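Local coordinates for isomerase/lactonizing enzyme (Agrobacterium tumefaciens, PDB 1RVK), which is of unknown function but binds magnesium and, as a member of the enolase superfamily, probably abstracts a proton next to a substrate carboxylate, at residues G126-Y134 with M353-V361; H343-D351 with R364-F375. One frame throughout, in Å; residues are numbered along the deposited sequence.

Contact 1 (G126-Y134 with M353-V361); sequences GYRDKVLAY and MDRDGFVHV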
loop_
_atom_site.group_PDB
_atom_site.type_symbol
_atom_site.label_atom_id
_atom_site.label_comp_id
_atom_site.label_asym_id
_atom_site.label_seq_id
_atom_site.Cartn_x
_atom_site.Cartn_y
_atom_site.Cartn_z
ATOM N N GLY A 126 10.313 17.569 3.848
ATOM C CA GLY A 126 10.482 16.921 2.561
ATOM C C GLY A 126 11.865 16.473 2.139
ATOM O O GLY A 126 12.873 17.078 2.507
ATOM N N TYR A 127 11.906 15.383 1.378
ATOM C CA TYR A 127 13.166 14.880 0.850
ATOM C C TYR A 127 13.146 14.999 -0.672
ATOM O O TYR A 127 14.130 15.415 -1.276
ATOM C CB TYR A 127 13.408 13.413 1.226
ATOM C CG TYR A 127 14.684 12.888 0.602
ATOM C CD1 TYR A 127 15.926 13.364 1.018
ATOM C CD2 TYR A 127 14.648 11.978 -0.457
ATOM C CE1 TYR A 127 17.103 12.957 0.391
ATOM C CE2 TYR A 127 15.823 11.563 -1.090
ATOM C CZ TYR A 127 17.043 12.060 -0.662
ATOM O OH TYR A 127 18.205 11.686 -1.297
ATOM N N ARG A 128 12.021 14.638 -1.287
ATOM C CA ARG A 128 11.892 14.700 -2.745
ATOM C C ARG A 128 10.473 15.052 -3.211
ATOM O O ARG A 128 9.488 14.601 -2.625
ATOM C CB ARG A 128 12.318 13.361 -3.357
ATOM C CG ARG A 128 11.616 12.165 -2.727
ATOM C CD ARG A 128 12.228 10.837 -3.136
ATOM N NE ARG A 128 11.865 9.799 -2.175
ATOM C CZ ARG A 128 12.269 8.535 -2.233
ATOM N NH1 ARG A 128 13.057 8.125 -3.221
ATOM N NH2 ARG A 128 11.905 7.686 -1.284
ATOM N N ASP A 129 10.378 15.848 -4.275
ATOM C CA ASP A 129 9.086 16.262 -4.814
ATOM C C ASP A 129 8.564 15.297 -5.866
ATOM O O ASP A 129 7.389 15.335 -6.229
ATOM C CB ASP A 129 9.185 17.664 -5.411
ATOM C CG ASP A 129 9.674 18.682 -4.408
ATOM O OD1 ASP A 129 9.071 18.774 -3.317
ATOM O OD2 ASP A 129 10.657 19.389 -4.710
ATOM N N LYS A 130 9.451 14.445 -6.368
ATOM C CA LYS A 130 9.073 13.445 -7.353
ATOM C C LYS A 130 9.831 12.178 -7.006
ATOM O O LYS A 130 10.882 12.233 -6.372
ATOM C CB LYS A 130 9.411 13.904 -8.776
ATOM C CG LYS A 130 10.891 13.952 -9.110
ATOM C CD LYS A 130 11.085 14.287 -10.586
ATOM C CE LYS A 130 12.554 14.258 -10.983
ATOM N NZ LYS A 130 12.741 14.601 -12.419
ATOM N N VAL A 131 9.292 11.033 -7.403
ATOM C CA VAL A 131 9.939 9.768 -7.102
ATOM C C VAL A 131 9.580 8.715 -8.134
ATOM O O VAL A 131 8.463 8.701 -8.659
ATOM C CB VAL A 131 9.530 9.250 -5.702
ATOM C CG1 VAL A 131 8.031 8.999 -5.651
ATOM C CG2 VAL A 131 10.297 7.976 -5.372
ATOM N N LEU A 132 10.536 7.842 -8.425
ATOM C CA LEU A 132 10.314 6.771 -9.380
ATOM C C LEU A 132 9.246 5.837 -8.830
ATOM O O LEU A 132 9.182 5.590 -7.626
ATOM C CB LEU A 132 11.597 5.967 -9.604
ATOM C CG LEU A 132 12.751 6.632 -10.354
ATOM C CD1 LEU A 132 13.961 5.712 -10.319
ATOM C CD2 LEU A 132 12.343 6.919 -11.793
ATOM N N ALA A 133 8.412 5.320 -9.722
ATOM C CA ALA A 133 7.367 4.391 -9.325
ATOM C C ALA A 133 7.508 3.120 -10.144
ATOM O O ALA A 133 7.970 3.162 -11.286
ATOM C CB ALA A 133 5.993 5.013 -9.570
ATOM N N TYR A 134 7.152 1.981 -9.556
ATOM C CA TYR A 134 7.195 0.742 -10.314
ATOM C C TYR A 134 5.750 0.371 -10.599
ATOM O O TYR A 134 4.855 0.702 -9.820
ATOM C CB TYR A 134 7.932 -0.387 -9.561
ATOM C CG TYR A 134 7.353 -0.873 -8.236
ATOM C CD1 TYR A 134 6.261 -1.744 -8.192
ATOM C CD2 TYR A 134 7.958 -0.524 -7.032
ATOM C CE1 TYR A 134 5.792 -2.261 -6.972
ATOM C CE2 TYR A 134 7.505 -1.029 -5.820
ATOM C CZ TYR A 134 6.430 -1.895 -5.790
ATOM O OH TYR A 134 6.013 -2.401 -4.579
HETATM N N MSE A 353 1.981 10.542 -13.056
HETATM C CA MSE A 353 3.324 10.099 -13.412
HETATM C C MSE A 353 3.721 10.596 -14.802
HETATM O O MSE A 353 2.945 10.469 -15.756
HETATM C CB MSE A 353 3.404 8.570 -13.364
HETATM C CG MSE A 353 4.817 8.028 -13.546
HETATM SE SE MSE A 353 4.926 6.103 -13.470
HETATM C CE MSE A 353 4.361 5.717 -15.289
ATOM N N ASP A 354 4.921 11.164 -14.926
ATOM C CA ASP A 354 5.357 11.643 -16.233
ATOM C C ASP A 354 5.808 10.496 -17.130
ATOM O O ASP A 354 5.770 9.326 -16.736
ATOM C CB ASP A 354 6.464 12.712 -16.119
ATOM C CG ASP A 354 7.736 12.203 -15.457
ATOM O OD1 ASP A 354 8.098 11.024 -15.637
ATOM O OD2 ASP A 354 8.396 13.013 -14.769
ATOM N N ARG A 355 6.226 10.835 -18.347
ATOM C CA ARG A 355 6.651 9.836 -19.317
ATOM C C ARG A 355 7.994 9.197 -18.996
ATOM O O ARG A 355 8.417 8.267 -19.682
ATOM C CB ARG A 355 6.705 10.463 -20.714
ATOM C CG ARG A 355 5.396 11.093 -21.160
ATOM C CD ARG A 355 4.303 10.050 -21.290
ATOM N NE ARG A 355 4.637 9.039 -22.289
ATOM C CZ ARG A 355 3.854 8.014 -22.605
ATOM N NH1 ARG A 355 2.684 7.859 -21.998
ATOM N NH2 ARG A 355 4.242 7.140 -23.524
ATOM N N ASP A 356 8.665 9.695 -17.958
ATOM C CA ASP A 356 9.962 9.159 -17.560
ATOM C C ASP A 356 9.860 8.223 -16.356
ATOM O O ASP A 356 10.869 7.705 -15.876
ATOM C CB ASP A 356 10.929 10.306 -17.252
ATOM C CG ASP A 356 11.379 11.041 -18.504
ATOM O OD1 ASP A 356 11.826 12.202 -18.389
ATOM O OD2 ASP A 356 11.297 10.453 -19.604
ATOM N N GLY A 357 8.642 8.009 -15.868
ATOM C CA GLY A 357 8.452 7.114 -14.738
ATOM C C GLY A 357 8.491 7.766 -13.366
ATOM O O GLY A 357 8.590 7.068 -12.355
ATOM N N PHE A 358 8.424 9.092 -13.318
ATOM C CA PHE A 358 8.434 9.795 -12.041
ATOM C C PHE A 358 7.044 10.281 -11.648
ATOM O O PHE A 358 6.358 10.925 -12.443
ATOM C CB PHE A 358 9.358 11.018 -12.081
ATOM C CG PHE A 358 10.821 10.689 -12.007
ATOM C CD1 PHE A 358 11.556 10.463 -13.163
ATOM C CD2 PHE A 358 11.467 10.616 -10.776
ATOM C CE1 PHE A 358 12.913 10.171 -13.102
ATOM C CE2 PHE A 358 12.830 10.324 -10.701
ATOM C CZ PHE A 358 13.551 10.102 -11.869
ATOM N N VAL A 359 6.633 9.963 -10.425
ATOM C CA VAL A 359 5.352 10.429 -9.907
ATOM C C VAL A 359 5.657 11.765 -9.230
ATOM O O VAL A 359 6.635 11.879 -8.492
ATOM C CB VAL A 359 4.763 9.448 -8.861
ATOM C CG1 VAL A 359 3.684 10.145 -8.032
ATOM C CG2 VAL A 359 4.167 8.236 -9.571
ATOM N N HIS A 360 4.838 12.777 -9.500
ATOM C CA HIS A 360 5.032 14.098 -8.911
ATOM C C HIS A 360 4.005 14.358 -7.823
ATOM O O HIS A 360 2.803 14.343 -8.081
ATOM C CB HIS A 360 4.921 15.184 -9.984
ATOM C CG HIS A 360 6.055 15.187 -10.958
ATOM N ND1 HIS A 360 6.222 14.204 -11.910
ATOM C CD2 HIS A 360 7.099 16.035 -11.103
ATOM C CE1 HIS A 360 7.321 14.449 -12.602
ATOM N NE2 HIS A 360 7.871 15.554 -12.132
ATOM N N VAL A 361 4.478 14.589 -6.602
ATOM C CA VAL A 361 3.573 14.843 -5.492
ATOM C C VAL A 361 2.820 16.146 -5.737
ATOM O O VAL A 361 3.427 17.198 -5.938
ATOM C CB VAL A 361 4.324 14.958 -4.151
ATOM C CG1 VAL A 361 3.320 14.964 -2.999
ATOM C CG2 VAL A 361 5.318 13.810 -4.004
HETATM O O HOH W 1 5.836 17.603 -7.200
HETATM O O HOH W 2 11.115 13.681 -14.570
HETATM O O HOH W 3 9.785 4.372 -12.840
#
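Two torsions bring Lys130 over the ring of Phe358: the lysine CG is tucked between the backbone N and the carbonyl carbon (chi1 70°), with the rest of the chain extended, and the phenylalanine CG lies beside its own N, anti to the carbonyl carbon (chi1 -76°). CE of Lys130 lies over one face of that ring, off centre, and its NZ stands 4.3 Å from the Phe358 centroid, close to the ring normal, in a cation-pi contact. Against the opposite face, over its centre, rests Leu132 CD2, 3.4 Å from Phe358 CZ. The ring is thus sandwiched by side chains two residues apart on strand 130-134. Nearer the lysine's root, Lys130 CB packs over a face of the imidazole, 4.0 Å from the His360 centroid.

Beneath lies an antiparallel ladder. Val131 and Val359 form its hydrogen-bonded pair, Val359 N reaching Val131 O at 2.8 Å and Val131 N returning to Val359 O at 3.0 Å, while Val361 N to Asp129 O and Ala133 N to Gly357 O extend it at the two ends. On the valine side, Ala133 CB meets Val359 CG2 at 3.7 Å, and helix 313-321 covers Val131 and Val359 through Val319 and Leu316. The turn leading into strand 358-360 is braced by an Asx turn: Asp354 OD1 takes the N-H groups of Asp356 and Phe358 from opposite faces of its carboxylate.

The short strand 358-360 is an antiparallel addition to strand 130-137, which pairs in parallel with its other neighbours in the barrel sheet. The chemistry differs by face: apolar packing on the Val131 and Val359 side, and on the other a mix of aromatic, aliphatic and cationic groups, where the pi cloud of Phe358 probably helps to stabilise the ammonium of Lys130.

Contact 2 (H343-D351 with R364-F375); sequences HDYLKSLSD and RPGLGEDIDFTF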
loop_
_atom_site.group_PDB
_atom_site.type_symbol
_atom_site.label_atom_id
_atom_site.label_comp_id
_atom_site.label_asym_id
_atom_site.label_seq_id
_atom_site.Cartn_x
_atom_site.Cartn_y
_atom_site.Cartn_z
ATOM N N HIS A 343 -10.193 7.944 -9.873
ATOM C CA HIS A 343 -11.417 7.532 -9.186
ATOM C C HIS A 343 -12.500 8.571 -9.428
ATOM O O HIS A 343 -12.199 9.754 -9.553
ATOM C CB HIS A 343 -11.149 7.428 -7.686
ATOM C CG HIS A 343 -10.089 6.432 -7.331
ATOM N ND1 HIS A 343 -10.326 5.076 -7.288
ATOM C CD2 HIS A 343 -8.778 6.596 -7.032
ATOM C CE1 HIS A 343 -9.207 4.446 -6.979
ATOM N NE2 HIS A 343 -8.252 5.344 -6.818
ATOM N N ASP A 344 -13.757 8.143 -9.475
ATOM C CA ASP A 344 -14.839 9.091 -9.713
ATOM C C ASP A 344 -15.065 10.082 -8.574
ATOM O O ASP A 344 -15.639 11.154 -8.790
ATOM C CB ASP A 344 -16.153 8.362 -10.054
ATOM C CG ASP A 344 -16.511 7.260 -9.064
ATOM O OD1 ASP A 344 -15.897 7.178 -7.978
ATOM O OD2 ASP A 344 -17.432 6.472 -9.384
ATOM N N TYR A 345 -14.603 9.751 -7.371
ATOM C CA TYR A 345 -14.788 10.647 -6.231
ATOM C C TYR A 345 -13.620 11.608 -6.000
ATOM O O TYR A 345 -13.600 12.355 -5.020
ATOM C CB TYR A 345 -15.086 9.833 -4.959
ATOM C CG TYR A 345 -14.018 8.834 -4.562
ATOM C CD1 TYR A 345 -12.951 9.211 -3.749
ATOM C CD2 TYR A 345 -14.078 7.510 -4.998
ATOM C CE1 TYR A 345 -11.966 8.295 -3.377
ATOM C CE2 TYR A 345 -13.098 6.581 -4.632
ATOM C CZ TYR A 345 -12.047 6.983 -3.822
ATOM O OH TYR A 345 -11.077 6.073 -3.455
ATOM N N LEU A 346 -12.661 11.594 -6.920
ATOM C CA LEU A 346 -11.490 12.465 -6.856
ATOM C C LEU A 346 -11.430 13.257 -8.164
ATOM O O LEU A 346 -11.525 12.677 -9.242
ATOM C CB LEU A 346 -10.220 11.621 -6.685
ATOM C CG LEU A 346 -9.528 11.609 -5.316
ATOM C CD1 LEU A 346 -10.540 11.634 -4.191
ATOM C CD2 LEU A 346 -8.629 10.381 -5.222
ATOM N N LYS A 347 -11.274 14.572 -8.070
ATOM C CA LYS A 347 -11.231 15.419 -9.263
ATOM C C LYS A 347 -9.935 15.302 -10.063
ATOM O O LYS A 347 -9.927 15.527 -11.273
ATOM C CB LYS A 347 -11.449 16.887 -8.880
ATOM C CG LYS A 347 -12.789 17.185 -8.220
ATOM C CD LYS A 347 -12.962 18.690 -8.030
ATOM C CE LYS A 347 -14.295 19.039 -7.399
ATOM N NZ LYS A 347 -14.401 18.513 -6.017
ATOM N N SER A 348 -8.844 14.960 -9.382
ATOM C CA SER A 348 -7.537 14.825 -10.026
ATOM C C SER A 348 -6.809 13.652 -9.390
ATOM O O SER A 348 -7.197 13.191 -8.318
ATOM C CB SER A 348 -6.703 16.094 -9.819
ATOM O OG SER A 348 -7.380 17.247 -10.289
ATOM N N LEU A 349 -5.751 13.181 -10.044
ATOM C CA LEU A 349 -4.970 12.066 -9.519
ATOM C C LEU A 349 -4.073 12.519 -8.379
ATOM O O LEU A 349 -3.540 13.628 -8.392
ATOM C CB LEU A 349 -4.081 11.455 -10.607
ATOM C CG LEU A 349 -4.720 10.696 -11.772
ATOM C CD1 LEU A 349 -5.429 9.464 -11.245
ATOM C CD2 LEU A 349 -5.684 11.603 -12.519
ATOM N N SER A 350 -3.906 11.653 -7.391
ATOM C CA SER A 350 -3.041 11.963 -6.267
ATOM C C SER A 350 -1.610 11.614 -6.650
ATOM O O SER A 350 -0.662 12.114 -6.045
ATOM C CB SER A 350 -3.433 11.147 -5.031
ATOM O OG SER A 350 -4.713 11.515 -4.550
ATOM N N ASP A 351 -1.461 10.771 -7.671
ATOM C CA ASP A 351 -0.136 10.321 -8.090
ATOM C C ASP A 351 0.138 10.347 -9.593
ATOM O O ASP A 351 0.409 9.311 -10.203
ATOM C CB ASP A 351 0.100 8.904 -7.559
ATOM C CG ASP A 351 -0.958 7.918 -8.027
ATOM O OD1 ASP A 351 -1.951 8.349 -8.654
ATOM O OD2 ASP A 351 -0.802 6.706 -7.764
ATOM N N ARG A 364 -0.689 20.361 -3.204
ATOM C CA ARG A 364 -1.967 20.658 -2.570
ATOM C C ARG A 364 -1.815 20.383 -1.077
ATOM O O ARG A 364 -1.032 19.522 -0.680
ATOM C CB ARG A 364 -3.078 19.784 -3.170
ATOM C CG ARG A 364 -3.267 19.956 -4.679
ATOM C CD ARG A 364 -4.591 19.366 -5.161
ATOM N NE ARG A 364 -4.598 17.905 -5.214
ATOM C CZ ARG A 364 -4.284 17.189 -6.290
ATOM N NH1 ARG A 364 -3.933 17.793 -7.419
ATOM N NH2 ARG A 364 -4.328 15.865 -6.243
ATOM N N PRO A 365 -2.556 21.116 -0.230
ATOM C CA PRO A 365 -2.494 20.952 1.229
ATOM C C PRO A 365 -2.956 19.602 1.779
ATOM O O PRO A 365 -3.789 18.918 1.181
ATOM C CB PRO A 365 -3.344 22.116 1.740
ATOM C CG PRO A 365 -4.356 22.287 0.657
ATOM C CD PRO A 365 -3.520 22.166 -0.599
ATOM N N GLY A 366 -2.412 19.236 2.937
ATOM C CA GLY A 366 -2.763 17.968 3.552
ATOM C C GLY A 366 -2.251 16.817 2.708
ATOM O O GLY A 366 -1.134 16.876 2.181
ATOM N N LEU A 367 -3.056 15.767 2.585
ATOM C CA LEU A 367 -2.675 14.609 1.781
ATOM C C LEU A 367 -2.815 14.943 0.301
ATOM O O LEU A 367 -2.391 14.178 -0.566
ATOM C CB LEU A 367 -3.546 13.403 2.133
ATOM C CG LEU A 367 -3.333 12.834 3.537
ATOM C CD1 LEU A 367 -4.411 11.809 3.847
ATOM C CD2 LEU A 367 -1.945 12.212 3.631
ATOM N N GLY A 368 -3.415 16.095 0.017
ATOM C CA GLY A 368 -3.565 16.525 -1.360
ATOM C C GLY A 368 -4.585 15.783 -2.198
ATOM O O GLY A 368 -4.538 15.844 -3.427
ATOM N N GLU A 369 -5.506 15.073 -1.559
ATOM C CA GLU A 369 -6.523 14.362 -2.317
ATOM C C GLU A 369 -7.566 15.396 -2.749
ATOM O O GLU A 369 -8.168 16.078 -1.918
ATOM C CB GLU A 369 -7.132 13.238 -1.468
ATOM C CG GLU A 369 -6.077 12.217 -1.013
ATOM C CD GLU A 369 -6.652 10.976 -0.346
ATOM O OE1 GLU A 369 -7.453 11.111 0.598
ATOM O OE2 GLU A 369 -6.288 9.853 -0.759
ATOM N N ASP A 370 -7.738 15.524 -4.061
ATOM C CA ASP A 370 -8.673 16.483 -4.659
ATOM C C ASP A 370 -10.074 15.878 -4.602
ATOM O O ASP A 370 -10.591 15.367 -5.596
ATOM C CB ASP A 370 -8.255 16.743 -6.110
ATOM C CG ASP A 370 -8.834 18.030 -6.673
ATOM O OD1 ASP A 370 -8.548 18.334 -7.851
ATOM O OD2 ASP A 370 -9.565 18.734 -5.945
ATOM N N ILE A 371 -10.684 15.953 -3.423
ATOM C CA ILE A 371 -11.993 15.364 -3.180
ATOM C C ILE A 371 -13.193 16.028 -3.848
ATOM O O ILE A 371 -13.391 17.238 -3.745
ATOM C CB ILE A 371 -12.252 15.281 -1.662
ATOM C CG1 ILE A 371 -11.070 14.576 -0.989
ATOM C CG2 ILE A 371 -13.545 14.523 -1.391
ATOM C CD1 ILE A 371 -11.120 14.580 0.520
ATOM N N ASP A 372 -13.991 15.217 -4.535
ATOM C CA ASP A 372 -15.195 15.708 -5.198
ATOM C C ASP A 372 -16.323 15.508 -4.191
ATOM O O ASP A 372 -17.028 14.498 -4.230
ATOM C CB ASP A 372 -15.482 14.897 -6.466
ATOM C CG ASP A 372 -16.559 15.533 -7.340
ATOM O OD1 ASP A 372 -17.427 16.252 -6.802
ATOM O OD2 ASP A 372 -16.545 15.299 -8.569
ATOM N N PHE A 373 -16.480 16.462 -3.279
ATOM C CA PHE A 373 -17.512 16.367 -2.251
ATOM C C PHE A 373 -18.924 16.305 -2.824
ATOM O O PHE A 373 -19.809 15.672 -2.244
ATOM C CB PHE A 373 -17.399 17.539 -1.274
ATOM C CG PHE A 373 -16.114 17.552 -0.497
ATOM C CD1 PHE A 373 -15.012 18.266 -0.959
ATOM C CD2 PHE A 373 -15.993 16.823 0.681
ATOM C CE1 PHE A 373 -13.809 18.255 -0.259
ATOM C CE2 PHE A 373 -14.793 16.804 1.390
ATOM C CZ PHE A 373 -13.698 17.521 0.918
ATOM N N THR A 374 -19.130 16.956 -3.963
ATOM C CA THR A 374 -20.441 16.955 -4.603
ATOM C C THR A 374 -20.808 15.549 -5.067
ATOM O O THR A 374 -21.943 15.111 -4.894
ATOM C CB THR A 374 -20.471 17.910 -5.811
ATOM O OG1 THR A 374 -20.218 19.246 -5.362
ATOM C CG2 THR A 374 -21.825 17.857 -6.498
ATOM N N PHE A 375 -19.845 14.842 -5.651
ATOM C CA PHE A 375 -20.091 13.481 -6.116
ATOM C C PHE A 375 -20.438 12.580 -4.935
ATOM O O PHE A 375 -21.370 11.775 -5.001
ATOM C CB PHE A 375 -18.860 12.930 -6.847
ATOM C CG PHE A 375 -18.973 11.474 -7.213
ATOM C CD1 PHE A 375 -18.665 10.482 -6.288
ATOM C CD2 PHE A 375 -19.427 11.094 -8.473
ATOM C CE1 PHE A 375 -18.811 9.132 -6.610
ATOM C CE2 PHE A 375 -19.576 9.746 -8.804
ATOM C CZ PHE A 375 -19.267 8.763 -7.872
HETATM O O HOH W 4 -14.522 13.860 -9.811
HETATM O O HOH W 5 -16.630 19.534 -4.541
HETATM O O HOH W 6 -6.333 13.526 -5.607
HETATM O O HOH W 7 -3.150 15.872 -9.762
HETATM O O HOH W 8 -5.014 9.327 -2.900
HETATM O O HOH W 9 -0.844 12.907 -2.958
#
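Lys347 crosses Asp370 at about a right angle and ends beside Asp372, its chain meeting the two aspartates by turns. Lys347 CB lies 3.4 Å from Asp370 OD1, and Lys347 CG runs on to within 3.9 Å of Asp372 CB. Lys347 CD then passes 4.0 Å from Asp370 OD2, and Lys347 CE comes to 4.1 Å from Asp372 CA. A final bend at chi4 (65°) brings Lys347 NZ to the backbone of 364-375, 2.8 Å from Ile371 O. There Lys347 NZ forms a long salt bridge with Asp372 OD1, at 3.9 Å, and donates to a water that also lies, weakly bound, at Phe373 N.

Backbone bonds fix this path. Lys347 N donates to Asp370 O and Asp372 N to Tyr345 O, either side of the single bridge between Leu346 and Ile371. Ser348 OG adds a bond of 2.9 Å to Asp370 OD1 through the anti lone pair of that oxygen. Where 349-350 meets Arg364, Arg364 NH2 bonds to Leu349 O at 3.2 Å, almost in the guanidinium plane, while its NE and NH2 together grip Gly368 O, which holds the arginine's rotation. Beside the helix start the ring of Phe375 lies with one face against Asp344 O, and the carboxylate of Asp344 is bonded to Thr13 and Thr14.

This is irregular loop packing at the surface, beside the N-terminal sheet, leading into helix 373-378; Phe51 and His49 of strand 47-52 touch Ile371. Asp372 is the N-cap of that helix, its OD1 accepting from Phe375 N. The same oxygen therefore serves the cap and the distant ammonium of Lys347, and the helix start and the lysine would both be expected to favour the ionised carboxylate.

How the contacts relate
From the N terminus, the chain first lays down the antiparallel sheet and helices of the N-terminal domain, then enters the barrel at strand 130-137. Contact 1 closes the longer loop, 218 residues that include Asp206, Glu232 and Glu258 of the magnesium site, by returning strand 358-360 to that first barrel strand. Before the return, 343-351 has already passed, and contact 2 closes only afterwards, across 12 residues that span strand 358-360. The two loops therefore cross. The centres of the contacts are about 18 Å apart, yet Val359 CG1 packs on Asp351 CB, at 3.8 Å. Contact 1 adds an antiparallel strand to the barrel's 130-137; contact 2 ties 343-351 to the C-terminal stretch, which also packs on strand 47-52.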